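Local coordinates for alpha-rhamnosidase (Dictyoglomus thermophilum, PDB 6I60), which probably hydrolyses terminal non-reducing alpha-L-rhamnose residues from alpha-L-rhamnosides, at residues 209-214 / 232-237; 242-247 / 315-320; 469-474 / 856-861; 882-887 / 897-902. All coordinates share one frame; numbering follows the deposited sequence.

Contact 1 (209-214 / 232-237); sequences ERIGDR and YDVSKN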
loop_
_atom_site.group_PDB
_atom_site.type_symbol
_atom_site.label_atom_id
_atom_site.label_comp_id
_atom_site.label_asym_id
_atom_site.label_seq_id
_atom_site.Cartn_x
_atom_site.Cartn_y
_atom_site.Cartn_z
ATOM N N GLU A 209 5.174 11.639 -28.509
ATOM C CA GLU A 209 4.540 10.507 -27.848
ATOM C C GLU A 209 4.761 10.573 -26.342
ATOM O O GLU A 209 5.850 10.921 -25.878
ATOM C CB GLU A 209 5.081 9.186 -28.395
ATOM C CG GLU A 209 4.961 9.043 -29.903
ATOM C CD GLU A 209 6.200 8.436 -30.527
ATOM O OE1 GLU A 209 6.061 7.505 -31.346
ATOM O OE2 GLU A 209 7.315 8.892 -30.197
ATOM N N ARG A 210 3.716 10.241 -25.586
ATOM C CA ARG A 210 3.843 10.128 -24.141
ATOM C C ARG A 210 4.702 8.920 -23.790
ATOM O O ARG A 210 4.649 7.884 -24.459
ATOM C CB ARG A 210 2.466 10.009 -23.491
ATOM C CG ARG A 210 2.397 10.525 -22.063
ATOM C CD ARG A 210 1.243 9.877 -21.318
ATOM N NE ARG A 210 0.917 10.559 -20.069
ATOM C CZ ARG A 210 1.219 10.089 -18.861
ATOM N NH1 ARG A 210 0.875 10.772 -17.777
ATOM N NH2 ARG A 210 1.864 8.935 -18.735
ATOM N N ILE A 211 5.497 9.055 -22.732
ATOM C CA ILE A 211 6.536 8.075 -22.433
ATOM C C ILE A 211 6.074 7.103 -21.355
ATOM O O ILE A 211 6.090 5.881 -21.555
ATOM C CB ILE A 211 7.840 8.777 -22.014
ATOM C CG1 ILE A 211 8.411 9.586 -23.184
ATOM C CG2 ILE A 211 8.854 7.765 -21.508
ATOM C CD1 ILE A 211 8.686 8.764 -24.426
ATOM N N GLY A 212 5.663 7.632 -20.207
ATOM C CA GLY A 212 5.403 6.786 -19.061
ATOM C C GLY A 212 4.068 6.069 -19.138
ATOM O O GLY A 212 3.097 6.555 -19.715
ATOM N N ASP A 213 4.037 4.879 -18.542
ATOM C CA ASP A 213 2.802 4.146 -18.304
ATOM C C ASP A 213 2.194 4.472 -16.948
ATOM O O ASP A 213 1.282 3.767 -16.503
ATOM C CB ASP A 213 3.051 2.639 -18.414
ATOM N N ARG A 214 2.678 5.518 -16.287
ATOM C CA ARG A 214 2.234 5.901 -14.958
ATOM C C ARG A 214 1.644 7.305 -14.988
ATOM O O ARG A 214 1.785 8.049 -15.961
ATOM C CB ARG A 214 3.394 5.829 -13.957
ATOM C CG ARG A 214 4.409 4.746 -14.272
ATOM C CD ARG A 214 5.809 5.167 -13.861
ATOM N NE ARG A 214 6.760 4.062 -13.950
ATOM C CZ ARG A 214 7.760 3.870 -13.097
ATOM N NH1 ARG A 214 7.940 4.712 -12.088
ATOM N NH2 ARG A 214 8.581 2.838 -13.250
ATOM N N TYR A 232 13.133 6.069 -17.558
ATOM C CA TYR A 232 12.316 5.507 -18.620
ATOM C C TYR A 232 13.201 4.984 -19.745
ATOM O O TYR A 232 14.310 5.479 -19.970
ATOM C CB TYR A 232 11.339 6.547 -19.175
ATOM C CG TYR A 232 10.245 6.937 -18.212
ATOM C CD1 TYR A 232 9.198 6.069 -17.930
ATOM C CD2 TYR A 232 10.253 8.178 -17.589
ATOM C CE1 TYR A 232 8.193 6.423 -17.050
ATOM C CE2 TYR A 232 9.251 8.542 -16.709
ATOM C CZ TYR A 232 8.224 7.662 -16.443
ATOM O OH TYR A 232 7.226 8.023 -15.565
ATOM N N ASP A 233 12.696 3.974 -20.448
ATOM C CA ASP A 233 13.361 3.413 -21.617
ATOM C C ASP A 233 12.755 4.060 -22.855
ATOM O O ASP A 233 11.613 3.765 -23.223
ATOM C CB ASP A 233 13.214 1.893 -21.655
ATOM C CG ASP A 233 13.493 1.314 -23.029
ATOM O OD1 ASP A 233 14.515 1.688 -23.643
ATOM O OD2 ASP A 233 12.687 0.484 -23.500
ATOM N N VAL A 234 13.515 4.945 -23.492
ATOM C CA VAL A 234 13.026 5.682 -24.651
ATOM C C VAL A 234 13.863 5.322 -25.869
ATOM O O VAL A 234 14.072 6.153 -26.760
ATOM C CB VAL A 234 13.047 7.200 -24.394
ATOM C CG1 VAL A 234 12.044 7.560 -23.314
ATOM C CG2 VAL A 234 14.447 7.652 -23.999
ATOM N N SER A 235 14.345 4.078 -25.915
ATOM C CA SER A 235 15.153 3.633 -27.046
ATOM C C SER A 235 14.377 3.751 -28.351
ATOM O O SER A 235 14.763 4.499 -29.256
ATOM C CB SER A 235 15.621 2.196 -26.820
ATOM O OG SER A 235 16.488 2.115 -25.704
ATOM N N LYS A 236 13.257 3.036 -28.457
ATOM C CA LYS A 236 12.474 3.040 -29.688
ATOM C C LYS A 236 11.621 4.298 -29.793
ATOM O O LYS A 236 10.479 4.245 -30.259
ATOM C CB LYS A 236 11.588 1.792 -29.764
ATOM C CG LYS A 236 12.352 0.480 -29.907
ATOM C CD LYS A 236 13.552 0.624 -30.832
ATOM C CE LYS A 236 13.554 -0.455 -31.904
ATOM N NZ LYS A 236 14.016 0.072 -33.218
ATOM N N ASN A 237 12.170 5.433 -29.357
ATOM C CA ASN A 237 11.489 6.715 -29.478
ATOM C C ASN A 237 12.413 7.808 -30.002
ATOM O O ASN A 237 12.011 8.978 -30.018
ATOM C CB ASN A 237 10.906 7.154 -28.126
ATOM C CG ASN A 237 9.634 6.415 -27.766
ATOM O OD1 ASN A 237 9.486 5.922 -26.649
ATOM N ND2 ASN A 237 8.702 6.344 -28.711
#
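Tyr232 and Ile211 meet through CB and the near side of the phenol ring: Ile211 CG2 lies 3.6 Å from Tyr232 CB and also packs on Val234, 3.7 Å from its CG1. With CG beside the backbone N (chi1 -69°), Tyr232 lays its ring along the turn, with Gly212 N over one face and Gly212 CA 3.5 Å from CE1. Farther out, Arg214 CD comes to 3.6 Å from Tyr232 OH, the guanidinium turned 70° to the ring. At the other end Ile211 CD1 slides past the Asn237 amide, 3.7 Å from OD1, while Glu209 OE2 stands 3.3 Å from Asn237 ND2.

A second shell fixes the turn. Arg210 NH2 donates in the carbonyl plane to Arg214 O (2.9 Å), and its NH1 pairs with Glu203. The Ile211 backbone bonds to Leu204 of strand 201-206, Tyr232 OH is hydrogen-bonded to Tyr202 OH, and Val234 rests on strand 189-199.

A leucine in place of Tyr232 would probably leave the Tyr202 hydroxyl without its mate and open a gap under Gly212. With no clear hydrogen bond spanning them, the hold between these two segments is mainly apolar fit, and polar groups act around it.

Contact 2 (242-247 / 315-320); sequences KNAIGV and NLPDFD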
loop_
_atom_site.group_PDB
_atom_site.type_symbol
_atom_site.label_atom_id
_atom_site.label_comp_id
_atom_site.label_asym_id
_atom_site.label_seq_id
_atom_site.Cartn_x
_atom_site.Cartn_y
_atom_site.Cartn_z
ATOM N N LYS A 242 16.128 15.477 -36.459
ATOM C CA LYS A 242 15.817 16.370 -35.352
ATOM C C LYS A 242 14.964 15.653 -34.313
ATOM O O LYS A 242 14.101 14.836 -34.648
ATOM C CB LYS A 242 15.096 17.619 -35.857
ATOM C CG LYS A 242 15.953 18.877 -35.833
ATOM C CD LYS A 242 15.151 20.087 -35.378
ATOM C CE LYS A 242 15.446 21.305 -36.240
ATOM N NZ LYS A 242 14.473 22.409 -36.003
ATOM N N ASN A 243 15.216 15.960 -33.044
ATOM C CA ASN A 243 14.502 15.349 -31.935
ATOM C C ASN A 243 13.957 16.432 -31.018
ATOM O O ASN A 243 14.450 17.563 -30.991
ATOM C CB ASN A 243 15.401 14.407 -31.134
ATOM C CG ASN A 243 15.589 13.073 -31.811
ATOM O OD1 ASN A 243 15.543 12.971 -33.036
ATOM N ND2 ASN A 243 15.801 12.033 -31.015
ATOM N N ALA A 244 12.932 16.065 -30.253
ATOM C CA ALA A 244 12.300 16.992 -29.330
ATOM C C ALA A 244 11.834 16.231 -28.098
ATOM O O ALA A 244 11.380 15.089 -28.200
ATOM C CB ALA A 244 11.118 17.717 -29.984
ATOM N N ILE A 245 11.955 16.872 -26.941
ATOM C CA ILE A 245 11.463 16.321 -25.687
ATOM C C ILE A 245 10.482 17.314 -25.077
ATOM O O ILE A 245 10.592 18.528 -25.278
ATOM C CB ILE A 245 12.612 16.001 -24.707
ATOM C CG1 ILE A 245 13.613 17.149 -24.669
ATOM C CG2 ILE A 245 13.327 14.733 -25.124
ATOM C CD1 ILE A 245 13.305 18.182 -23.632
ATOM N N GLY A 246 9.517 16.788 -24.326
ATOM C CA GLY A 246 8.506 17.626 -23.712
ATOM C C GLY A 246 8.206 17.265 -22.273
ATOM O O GLY A 246 7.930 16.102 -21.963
ATOM N N VAL A 247 8.267 18.250 -21.380
ATOM C CA VAL A 247 7.972 18.056 -19.965
ATOM C C VAL A 247 7.053 19.181 -19.510
ATOM O O VAL A 247 7.394 20.361 -19.653
ATOM C CB VAL A 247 9.243 18.028 -19.100
ATOM C CG1 VAL A 247 8.880 17.761 -17.648
ATOM C CG2 VAL A 247 10.222 16.981 -19.610
ATOM N N ASN A 315 5.746 19.560 -28.935
ATOM C CA ASN A 315 6.745 18.576 -28.531
ATOM C C ASN A 315 7.134 17.645 -29.675
ATOM O O ASN A 315 7.178 16.424 -29.496
ATOM C CB ASN A 315 6.231 17.757 -27.341
ATOM C CG ASN A 315 4.832 17.211 -27.566
ATOM O OD1 ASN A 315 4.303 17.259 -28.678
ATOM N ND2 ASN A 315 4.225 16.684 -26.508
ATOM N N LEU A 316 7.421 18.207 -30.845
ATOM C CA LEU A 316 7.778 17.436 -32.027
ATOM C C LEU A 316 8.974 18.092 -32.715
ATOM O O LEU A 316 9.167 19.304 -32.592
ATOM C CB LEU A 316 6.600 17.315 -33.008
ATOM C CG LEU A 316 5.320 16.758 -32.384
ATOM C CD1 LEU A 316 4.452 17.890 -31.938
ATOM C CD2 LEU A 316 4.561 15.849 -33.336
ATOM N N PRO A 317 9.793 17.295 -33.437
ATOM C CA PRO A 317 11.086 17.800 -33.937
ATOM C C PRO A 317 11.030 19.147 -34.640
ATOM O O PRO A 317 11.583 20.133 -34.142
ATOM C CB PRO A 317 11.527 16.698 -34.908
ATOM C CG PRO A 317 10.916 15.460 -34.362
ATOM C CD PRO A 317 9.600 15.869 -33.757
ATOM N N ASP A 318 10.376 19.205 -35.795
ATOM C CA ASP A 318 10.313 20.435 -36.581
ATOM C C ASP A 318 9.270 21.357 -35.963
ATOM O O ASP A 318 8.086 21.313 -36.299
ATOM C CB ASP A 318 9.997 20.122 -38.038
ATOM C CG ASP A 318 11.106 19.342 -38.716
ATOM O OD1 ASP A 318 10.887 18.157 -39.048
ATOM O OD2 ASP A 318 12.201 19.913 -38.911
ATOM N N PHE A 319 9.720 22.207 -35.041
ATOM C CA PHE A 319 8.843 23.166 -34.384
ATOM C C PHE A 319 9.637 24.425 -34.072
ATOM O O PHE A 319 10.797 24.347 -33.660
ATOM C CB PHE A 319 8.235 22.589 -33.100
ATOM C CG PHE A 319 7.418 23.579 -32.314
ATOM C CD1 PHE A 319 7.873 24.062 -31.098
ATOM C CD2 PHE A 319 6.198 24.028 -32.793
ATOM C CE1 PHE A 319 7.125 24.973 -30.373
ATOM C CE2 PHE A 319 5.445 24.936 -32.072
ATOM C CZ PHE A 319 5.910 25.410 -30.862
ATOM N N ASP A 320 9.003 25.580 -34.273
ATOM C CA ASP A 320 9.639 26.863 -33.997
ATOM C C ASP A 320 9.937 27.003 -32.510
ATOM O O ASP A 320 9.142 27.580 -31.761
ATOM C CB ASP A 320 8.756 28.016 -34.476
ATOM C CG ASP A 320 9.562 29.207 -34.953
ATOM O OD1 ASP A 320 10.287 29.068 -35.960
ATOM O OD2 ASP A 320 9.469 30.280 -34.319
#
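The Leu316-Pro317 peptide plane carries the Ala244 methyl over one face: Ala244 CB stands almost straight above the carbonyl carbon, 3.5 Å from Leu316 C, and nearly as close to Leu316 O (3.6 Å) and Pro317 N (3.7 Å). The pyrrolidine ring that follows turns its CB and CG to the neighbouring carbonyl, and Lys242 O lies 3.2 Å from Pro317 CB. Alongside, Lys242 CB touches the same Pro317 CB at 3.8 Å. The lysine chain, bent at chi2 (-140°) and chi3 (-137°), then passes over the loop backbone, which carries CD to 3.8 Å from Pro317 O. Its ammonium ends 4.5 Å from Asp318 OD2, beyond a salt bridge, where attraction is probably modest.

Farther along, Gly246 has no side chain to hold the loop off, and its CA faces Asn315 CB at 4.3 Å. The two backbones run nearly antiparallel, 161° apart, yet no hydrogen bond joins them. The bonds of strand 242-250 go instead to its neighbours: Asn243 and Ile245 pair with strand 171-184, Gly246 with Tyr205 of strand 201-206, and Ala244 N is bonded to Asn207 OD1.

The loop between strands 302-306 and 325-329 therefore runs along strand 242-250 on one face of its sheet, in keeping with a connection that covers one sheet of a beta-sandwich domain.

Contact 3 (469-474 / 856-861); sequences ICSNEL and DLKYAK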
loop_
_atom_site.group_PDB
_atom_site.type_symbol
_atom_site.label_atom_id
_atom_site.label_comp_id
_atom_site.label_asym_id
_atom_site.label_seq_id
_atom_site.Cartn_x
_atom_site.Cartn_y
_atom_site.Cartn_z
ATOM N N ILE A 469 -13.562 -15.621 -0.594
ATOM C CA ILE A 469 -14.997 -15.712 -0.828
ATOM C C ILE A 469 -15.619 -16.514 0.308
ATOM O O ILE A 469 -15.013 -17.446 0.846
ATOM C CB ILE A 469 -15.326 -16.333 -2.206
ATOM C CG1 ILE A 469 -16.801 -16.111 -2.560
ATOM C CG2 ILE A 469 -14.953 -17.812 -2.244
ATOM C CD1 ILE A 469 -17.112 -16.258 -4.037
ATOM N N CYS A 470 -16.835 -16.129 0.682
ATOM C CA CYS A 470 -17.518 -16.700 1.829
ATOM C C CYS A 470 -18.882 -17.222 1.408
ATOM O O CYS A 470 -19.417 -16.856 0.358
ATOM C CB CYS A 470 -17.682 -15.659 2.945
ATOM S SG CYS A 470 -17.674 -16.326 4.607
ATOM N N SER A 471 -19.441 -18.098 2.246
ATOM C CA SER A 471 -20.838 -18.482 2.097
ATOM C C SER A 471 -21.777 -17.366 2.541
ATOM O O SER A 471 -22.936 -17.338 2.114
ATOM C CB SER A 471 -21.115 -19.762 2.887
ATOM O OG SER A 471 -22.438 -19.784 3.393
ATOM N N ASN A 472 -21.296 -16.451 3.378
ATOM C CA ASN A 472 -22.067 -15.297 3.824
ATOM C C ASN A 472 -21.845 -14.153 2.839
ATOM O O ASN A 472 -20.704 -13.727 2.626
ATOM C CB ASN A 472 -21.646 -14.902 5.243
ATOM C CG ASN A 472 -22.375 -13.674 5.764
ATOM O OD1 ASN A 472 -22.180 -12.564 5.272
ATOM N ND2 ASN A 472 -23.203 -13.868 6.785
ATOM N N GLU A 473 -22.930 -13.662 2.236
ATOM C CA GLU A 473 -22.799 -12.608 1.235
ATOM C C GLU A 473 -22.541 -11.247 1.865
ATOM O O GLU A 473 -21.884 -10.400 1.248
ATOM C CB GLU A 473 -24.051 -12.551 0.356
ATOM C CG GLU A 473 -23.919 -11.645 -0.864
ATOM C CD GLU A 473 -22.835 -12.102 -1.828
ATOM O OE1 GLU A 473 -22.328 -11.256 -2.595
ATOM O OE2 GLU A 473 -22.493 -13.304 -1.822
ATOM N N LEU A 474 -23.043 -11.016 3.079
ATOM C CA LEU A 474 -22.756 -9.759 3.766
ATOM C C LEU A 474 -21.266 -9.622 4.052
ATOM O O LEU A 474 -20.699 -8.530 3.925
ATOM C CB LEU A 474 -23.565 -9.670 5.061
ATOM C CG LEU A 474 -23.153 -8.583 6.057
ATOM C CD1 LEU A 474 -23.520 -7.206 5.531
ATOM C CD2 LEU A 474 -23.793 -8.825 7.412
ATOM N N ASP A 856 -23.839 -19.998 10.436
ATOM C CA ASP A 856 -24.447 -20.751 9.347
ATOM C C ASP A 856 -23.558 -20.788 8.108
ATOM O O ASP A 856 -24.062 -20.881 6.983
ATOM C CB ASP A 856 -25.819 -20.172 9.003
ATOM C CG ASP A 856 -25.783 -18.668 8.796
ATOM O OD1 ASP A 856 -24.823 -18.024 9.268
ATOM O OD2 ASP A 856 -26.715 -18.131 8.161
ATOM N N LEU A 857 -22.243 -20.713 8.294
ATOM C CA LEU A 857 -21.322 -20.757 7.166
ATOM C C LEU A 857 -21.282 -22.154 6.563
ATOM O O LEU A 857 -21.262 -23.159 7.280
ATOM C CB LEU A 857 -19.919 -20.339 7.607
ATOM C CG LEU A 857 -19.703 -18.850 7.881
ATOM C CD1 LEU A 857 -18.256 -18.578 8.260
ATOM C CD2 LEU A 857 -20.112 -18.017 6.677
ATOM N N LYS A 858 -21.270 -22.214 5.232
ATOM C CA LYS A 858 -21.207 -23.477 4.512
ATOM C C LYS A 858 -19.883 -23.706 3.802
ATOM O O LYS A 858 -19.452 -24.855 3.688
ATOM C CB LYS A 858 -22.344 -23.562 3.486
ATOM C CG LYS A 858 -23.728 -23.311 4.067
ATOM C CD LYS A 858 -24.824 -23.691 3.081
ATOM C CE LYS A 858 -25.254 -22.499 2.236
ATOM N NZ LYS A 858 -26.279 -21.666 2.926
ATOM N N TYR A 859 -19.229 -22.648 3.329
ATOM C CA TYR A 859 -17.952 -22.779 2.643
ATOM C C TYR A 859 -17.170 -21.482 2.795
ATOM O O TYR A 859 -17.729 -20.431 3.121
ATOM C CB TYR A 859 -18.141 -23.121 1.157
ATOM C CG TYR A 859 -18.913 -22.078 0.379
ATOM C CD1 TYR A 859 -18.270 -20.973 -0.165
ATOM C CD2 TYR A 859 -20.284 -22.197 0.189
ATOM C CE1 TYR A 859 -18.969 -20.014 -0.871
ATOM C CE2 TYR A 859 -20.993 -21.242 -0.522
ATOM C CZ TYR A 859 -20.330 -20.154 -1.050
ATOM O OH TYR A 859 -21.023 -19.199 -1.757
ATOM N N ALA A 860 -15.864 -21.571 2.546
ATOM C CA ALA A 860 -14.980 -20.413 2.551
ATOM C C ALA A 860 -13.649 -20.819 1.938
ATOM O O ALA A 860 -13.203 -21.955 2.115
ATOM C CB ALA A 860 -14.765 -19.869 3.970
ATOM N N LYS A 861 -13.024 -19.889 1.219
ATOM C CA LYS A 861 -11.739 -20.161 0.592
ATOM C C LYS A 861 -10.891 -18.898 0.588
ATOM O O LYS A 861 -11.396 -17.804 0.321
ATOM C CB LYS A 861 -11.898 -20.670 -0.845
ATOM C CG LYS A 861 -10.631 -20.511 -1.680
ATOM C CD LYS A 861 -10.912 -20.535 -3.164
ATOM C CE LYS A 861 -9.667 -20.914 -3.951
ATOM N NZ LYS A 861 -9.977 -21.292 -5.361
#
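Ile469 and Lys861 form an antiparallel hydrogen-bonded pair, the seam at which strand 466-470 joins the edge of the C-terminal beta domain's sheet just before the chain enters the first helix of the (alpha/alpha)6-barrel catalytic domain. The backbone bonds come first. Ile469 N to Lys861 O and Lys861 N to Ile469 O are both 3.2 Å long and fairly straight. Cys470 and Ala860 follow as a non-hydrogen-bonded pair, and a weak bond from Ser471 N to Tyr859 O (3.0 Å) closes the register as the strand ends.

Apolar packing fills the side away from Tyr859. Leu857 CD2 touches both Cys470 SG, at 3.6 Å, and Asn472 CB, at 3.8 Å. Ile834 of helix 826-835 touches both Cys470 and Leu857, which extends this buried patch to the last barrel helix.

Polar side chains mark the change from strand to helix. Asn472 is the N-cap of helix 473-488: its OD1 accepts from Ile475 N. Ser471 OG takes a weak bond from Lys858 N (3.3 Å).

The aromatic contact is of another kind. Tyr859 places CG between its backbone N and carbonyl carbon (chi1 61°), which turns the ring back over Ser471, though the residue stays exposed. Ser471 CB then makes a CH-pi contact, 3.8 Å from the ring centroid and only 16° off its normal.

Contact 4 (882-887 / 897-902); sequences FSMRIS and HVPKLF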
loop_
_atom_site.group_PDB
_atom_site.type_symbol
_atom_site.label_atom_id
_atom_site.label_comp_id
_atom_site.label_asym_id
_atom_site.label_seq_id
_atom_site.Cartn_x
_atom_site.Cartn_y
_atom_site.Cartn_z
ATOM N N PHE A 882 -17.143 -32.848 6.674
ATOM C CA PHE A 882 -16.432 -31.572 6.680
ATOM C C PHE A 882 -15.223 -31.716 5.764
ATOM O O PHE A 882 -14.252 -32.396 6.113
ATOM C CB PHE A 882 -16.010 -31.169 8.091
ATOM C CG PHE A 882 -15.324 -29.832 8.156
ATOM C CD1 PHE A 882 -16.037 -28.662 7.942
ATOM C CD2 PHE A 882 -13.965 -29.744 8.416
ATOM C CE1 PHE A 882 -15.410 -27.429 7.993
ATOM C CE2 PHE A 882 -13.333 -28.514 8.469
ATOM C CZ PHE A 882 -14.055 -27.356 8.256
ATOM N N SER A 883 -15.285 -31.087 4.596
ATOM C CA SER A 883 -14.219 -31.184 3.612
ATOM C C SER A 883 -13.157 -30.116 3.862
ATOM O O SER A 883 -13.413 -29.083 4.484
ATOM C CB SER A 883 -14.776 -31.043 2.194
ATOM O OG SER A 883 -15.664 -32.102 1.881
ATOM N N MET A 884 -11.952 -30.383 3.365
ATOM C CA MET A 884 -10.858 -29.427 3.475
ATOM C C MET A 884 -9.810 -29.743 2.420
ATOM O O MET A 884 -9.328 -30.878 2.345
ATOM C CB MET A 884 -10.234 -29.456 4.873
ATOM C CG MET A 884 -9.567 -28.153 5.269
ATOM S SD MET A 884 -8.835 -28.219 6.912
ATOM C CE MET A 884 -9.977 -29.312 7.747
ATOM N N ARG A 885 -9.462 -28.745 1.609
ATOM C CA ARG A 885 -8.439 -28.886 0.580
ATOM C C ARG A 885 -7.431 -27.760 0.736
ATOM O O ARG A 885 -7.797 -26.583 0.662
ATOM C CB ARG A 885 -9.048 -28.865 -0.824
ATOM C CG ARG A 885 -8.037 -29.119 -1.929
ATOM C CD ARG A 885 -8.592 -28.745 -3.291
ATOM N NE ARG A 885 -7.818 -29.341 -4.376
ATOM C CZ ARG A 885 -6.854 -28.712 -5.042
ATOM N NH1 ARG A 885 -6.542 -27.461 -4.736
ATOM N NH2 ARG A 885 -6.205 -29.336 -6.015
ATOM N N ILE A 886 -6.165 -28.119 0.947
ATOM C CA ILE A 886 -5.107 -27.140 1.148
ATOM C C ILE A 886 -4.054 -27.312 0.062
ATOM O O ILE A 886 -3.969 -28.347 -0.605
ATOM C CB ILE A 886 -4.462 -27.250 2.545
ATOM C CG1 ILE A 886 -3.665 -28.551 2.663
ATOM C CG2 ILE A 886 -5.524 -27.164 3.632
ATOM C CD1 ILE A 886 -2.634 -28.536 3.773
ATOM N N SER A 887 -3.246 -26.268 -0.112
ATOM C CA SER A 887 -2.146 -26.281 -1.067
ATOM C C SER A 887 -0.943 -25.610 -0.425
ATOM O O SER A 887 -1.033 -24.460 0.017
ATOM C CB SER A 887 -2.534 -25.573 -2.367
ATOM O OG SER A 887 -3.293 -26.433 -3.199
ATOM N N HIS A 897 -5.300 -27.912 11.081
ATOM C CA HIS A 897 -6.033 -27.952 12.346
ATOM C C HIS A 897 -7.488 -28.273 12.021
ATOM O O HIS A 897 -8.328 -27.377 11.908
ATOM C CB HIS A 897 -5.906 -26.627 13.116
ATOM C CG HIS A 897 -4.559 -26.409 13.731
ATOM N ND1 HIS A 897 -4.288 -25.349 14.570
ATOM C CD2 HIS A 897 -3.407 -27.112 13.630
ATOM C CE1 HIS A 897 -3.028 -25.409 14.959
ATOM N NE2 HIS A 897 -2.470 -26.469 14.403
ATOM N N VAL A 898 -7.781 -29.560 11.865
ATOM C CA VAL A 898 -9.139 -30.011 11.575
ATOM C C VAL A 898 -9.971 -29.891 12.847
ATOM O O VAL A 898 -9.659 -30.543 13.854
ATOM C CB VAL A 898 -9.146 -31.449 11.032
ATOM C CG1 VAL A 898 -10.531 -31.823 10.541
ATOM C CG2 VAL A 898 -8.123 -31.603 9.914
ATOM N N PRO A 899 -11.023 -29.074 12.856
ATOM C CA PRO A 899 -11.844 -28.941 14.066
ATOM C C PRO A 899 -12.741 -30.152 14.272
ATOM O O PRO A 899 -13.381 -30.647 13.340
ATOM C CB PRO A 899 -12.672 -27.679 13.796
ATOM C CG PRO A 899 -12.771 -27.613 12.308
ATOM C CD PRO A 899 -11.506 -28.221 11.755
ATOM N N LYS A 900 -12.780 -30.631 15.514
ATOM C CA LYS A 900 -13.585 -31.799 15.874
ATOM C C LYS A 900 -14.996 -31.324 16.191
ATOM O O LYS A 900 -15.301 -30.912 17.312
ATOM C CB LYS A 900 -12.961 -32.544 17.048
ATOM C CG LYS A 900 -11.442 -32.579 17.033
ATOM C CD LYS A 900 -10.911 -33.699 17.909
ATOM C CE LYS A 900 -10.870 -33.284 19.368
ATOM N NZ LYS A 900 -9.990 -34.179 20.170
ATOM N N LEU A 901 -15.868 -31.378 15.188
ATOM C CA LEU A 901 -17.263 -30.985 15.343
ATOM C C LEU A 901 -18.190 -32.171 15.577
ATOM O O LEU A 901 -19.403 -31.975 15.708
ATOM C CB LEU A 901 -17.733 -30.199 14.113
ATOM C CG LEU A 901 -16.727 -29.220 13.506
ATOM C CD1 LEU A 901 -17.148 -28.815 12.103
ATOM C CD2 LEU A 901 -16.553 -27.993 14.393
ATOM N N PHE A 902 -17.653 -33.387 15.639
ATOM C CA PHE A 902 -18.452 -34.594 15.781
ATOM C C PHE A 902 -17.888 -35.465 16.894
ATOM O O PHE A 902 -16.676 -35.496 17.125
ATOM C CB PHE A 902 -18.494 -35.392 14.471
ATOM C CG PHE A 902 -18.767 -34.552 13.256
ATOM C CD1 PHE A 902 -19.919 -33.787 13.168
ATOM C CD2 PHE A 902 -17.873 -34.534 12.196
ATOM C CE1 PHE A 902 -20.174 -33.017 12.047
ATOM C CE2 PHE A 902 -18.124 -33.766 11.073
ATOM C CZ PHE A 902 -19.274 -33.007 10.999
#
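Phe882 reaches from its strand into the layer facing it, and each part of the side chain finds a different partner. CB lies nearest Phe902, 4.5 Å from CE2. From there CG stands anti to the backbone N (chi1 -178°), directing the ring across to segment 897-902. CD1 comes obliquely to 4.3 Å from Leu901 CD1. Farther out, CE2 makes the ring's nearest approach to segment 897-902, 3.8 Å from Pro899 CD, the two side chains crossing at about a right angle. Leu901 itself sets its CB over the centre of the Phe902 ring, so the two side chains pack together beside Phe882.

Two residues on, Met884 points the same way. Its chain is extended as far as SD, and the terminal CE, turned by chi3 (-33°), lies 3.7 Å from Val898 CG2 and almost as near CG1, with Pro899 CD just beyond.

The strands run nearly antiparallel (165°) with axes 9.2 Å apart, too far for pairing: strand 882-888 bonds to strands 869-877 and 935-941, whereas 893-899 belongs to the other sheet. No hydrogen bond crosses. This is the interior of the C-terminal beta-sandwich, where cohesion comes from burying aliphatic and aromatic carbon.

Overall arrangement
Contacts 1 and 2 sit about 15 Å apart, centre to centre, within one beta domain, probably the alpha-L-rhamnosidase N-terminal domain, while contacts 3 and 4, likewise about 15 Å apart, share the seven-stranded sheet at the other end of the molecule; the centres of contacts 2 and 4 are about 66 Å apart. Contact 4 is the buried one, wholly apolar and lying between two sheets. The other three are partly buried and mix polar or charged groups with apolar ones. Only contact 3 pairs strands, so it alone relies on backbone hydrogen bonds, and it joins different domains. Contacts 1 and 2 instead lay a turn and a loop on strands whose hydrogen bonds are made with other neighbours.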